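Local coordinates for protein NolR (Sinorhizobium fredii, PDB 4OMZ) that probably binds DNA as a dimeric ArsR-type helix-turn-helix transcription factor that regulates nodulation and symbiosis genes in rhizobia, at residues 35-39 with 90-94. Sequence-based numbering, arbitrary orientation.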
loop_
_atom_site.group_PDB
_atom_site.type_symbol
_atom_site.label_atom_id
_atom_site.label_comp_id
_atom_site.label_asym_id
_atom_site.label_seq_id
_atom_site.Cartn_x
_atom_site.Cartn_y
_atom_site.Cartn_z
ATOM N N LEU A 35 7.716 -4.743 -9.170
ATOM C CA LEU A 35 7.931 -3.306 -9.333
ATOM C C LEU A 35 9.361 -2.900 -9.001
ATOM O O LEU A 35 9.907 -1.992 -9.619
ATOM C CB LEU A 35 6.953 -2.506 -8.463
ATOM C CG LEU A 35 5.533 -2.370 -9.011
ATOM C CD1 LEU A 35 4.600 -1.837 -7.951
ATOM C CD2 LEU A 35 5.519 -1.474 -10.235
ATOM N N ASP A 36 9.964 -3.572 -8.024
ATOM C CA ASP A 36 11.363 -3.323 -7.689
ATOM C C ASP A 36 12.229 -3.628 -8.914
ATOM O O ASP A 36 12.972 -2.768 -9.435
ATOM C CB ASP A 36 11.781 -4.178 -6.493
ATOM C CG ASP A 36 12.897 -3.548 -5.684
ATOM O OD1 ASP A 36 12.684 -2.444 -5.142
ATOM O OD2 ASP A 36 13.982 -4.158 -5.582
ATOM N N SER A 37 12.050 -4.840 -9.428
ATOM C CA SER A 37 12.812 -5.288 -10.578
ATOM C C SER A 37 12.599 -4.388 -11.799
ATOM O O SER A 37 13.554 -4.008 -12.470
ATOM C CB SER A 37 12.436 -6.730 -10.905
ATOM O OG SER A 37 12.511 -7.541 -9.749
ATOM N N LEU A 38 11.348 -4.030 -12.067
ATOM C CA LEU A 38 11.004 -3.204 -13.219
ATOM C C LEU A 38 11.475 -1.766 -13.059
ATOM O O LEU A 38 11.678 -1.062 -14.050
ATOM C CB LEU A 38 9.496 -3.232 -13.457
ATOM C CG LEU A 38 8.954 -4.558 -13.984
ATOM C CD1 LEU A 38 7.505 -4.416 -14.420
ATOM C CD2 LEU A 38 9.820 -5.034 -15.140
ATOM N N VAL A 39 11.634 -1.316 -11.819
ATOM C CA VAL A 39 12.188 0.014 -11.610
ATOM C C VAL A 39 13.675 -0.004 -11.931
ATOM O O VAL A 39 14.204 0.967 -12.475
ATOM C CB VAL A 39 11.971 0.522 -10.161
ATOM C CG1 VAL A 39 13.039 1.529 -9.770
ATOM C CG2 VAL A 39 10.594 1.141 -10.021
ATOM N N VAL A 90 5.089 4.928 -7.781
ATOM C CA VAL A 90 5.743 3.704 -7.341
ATOM C C VAL A 90 7.080 4.044 -6.703
ATOM O O VAL A 90 7.422 3.519 -5.649
ATOM C CB VAL A 90 5.960 2.704 -8.508
ATOM C CG1 VAL A 90 6.875 1.567 -8.074
ATOM C CG2 VAL A 90 4.628 2.151 -8.980
ATOM N N MET A 91 7.823 4.952 -7.323
ATOM C CA MET A 91 9.121 5.315 -6.784
ATOM C C MET A 91 9.010 6.000 -5.426
ATOM O O MET A 91 9.844 5.772 -4.549
ATOM C CB MET A 91 9.880 6.201 -7.773
ATOM C CG MET A 91 10.657 5.388 -8.793
ATOM S SD MET A 91 11.128 6.309 -10.262
ATOM C CE MET A 91 10.815 5.060 -11.504
ATOM N N LYS A 92 7.983 6.819 -5.236
ATOM C CA LYS A 92 7.802 7.471 -3.945
ATOM C C LYS A 92 7.447 6.456 -2.863
ATOM O O LYS A 92 7.962 6.528 -1.741
ATOM C CB LYS A 92 6.735 8.560 -4.028
ATOM C CG LYS A 92 7.265 9.861 -4.613
ATOM C CD LYS A 92 6.151 10.791 -5.059
ATOM C CE LYS A 92 6.713 12.135 -5.461
ATOM N NZ LYS A 92 6.595 13.122 -4.358
ATOM N N ILE A 93 6.583 5.499 -3.193
ATOM C CA ILE A 93 6.221 4.488 -2.202
ATOM C C ILE A 93 7.420 3.595 -1.880
ATOM O O ILE A 93 7.672 3.296 -0.715
ATOM C CB ILE A 93 5.033 3.630 -2.661
ATOM C CG1 ILE A 93 3.783 4.505 -2.789
ATOM C CG2 ILE A 93 4.770 2.507 -1.670
ATOM C CD1 ILE A 93 3.421 5.235 -1.519
ATOM N N LEU A 94 8.170 3.194 -2.905
ATOM C CA LEU A 94 9.376 2.394 -2.692
ATOM C C LEU A 94 10.376 3.173 -1.851
ATOM O O LEU A 94 11.112 2.587 -1.073
ATOM C CB LEU A 94 10.028 1.974 -4.017
ATOM C CG LEU A 94 9.388 0.902 -4.908
ATOM C CD1 LEU A 94 10.318 0.574 -6.068
ATOM C CD2 LEU A 94 9.082 -0.354 -4.126
#
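L35 and V39 of segment 35-39 point toward segment 90-94, and V90 and L94 point back, from one helix to the other; D36 and M91 reach across with their ends. The segment axes come within 11.1 Å and cross at -116°. In backbone register L35 lies by V90, D36 by L94 and V39 by M91. L35 and V90 meet with both branches: CD2 of L35 is 3.9 Å from CG2 of V90, and CB and CD1 of L35 also touch V90 CG1. The CG of L35 stands anti to its carbonyl carbon (chi1 -79°), which sets both methyls against the valine. With an alanine in place of L35 these methyls are lost, and a gap is likely to open beside V90 and M26. CG2 of V39 meets three side chains. It is 4.0 Å from CD1 of L94. CG1 of V90 and CE of M91 are slightly farther from it, each at 4.2 Å. The V39 and L94 side chains run alongside each other, pointing opposite ways. The M91 chain bends at chi3 (-139°). OD1 of D36 approaches L94 CD1 at 3.9 Å, a van der Waals contact at the margin. Helix 29-40 belongs to the winged helix-turn-helix domain of the ArsR family. Helix 88-101 follows the wing strands 73-77 and 80-84 and packs against it here. M26 of helix 10-26 packs on both L35 and V90. Further round helix 88-101, I93 packs on A96 of the second subunit, and K92 forms a salt bridge with E99 of that subunit.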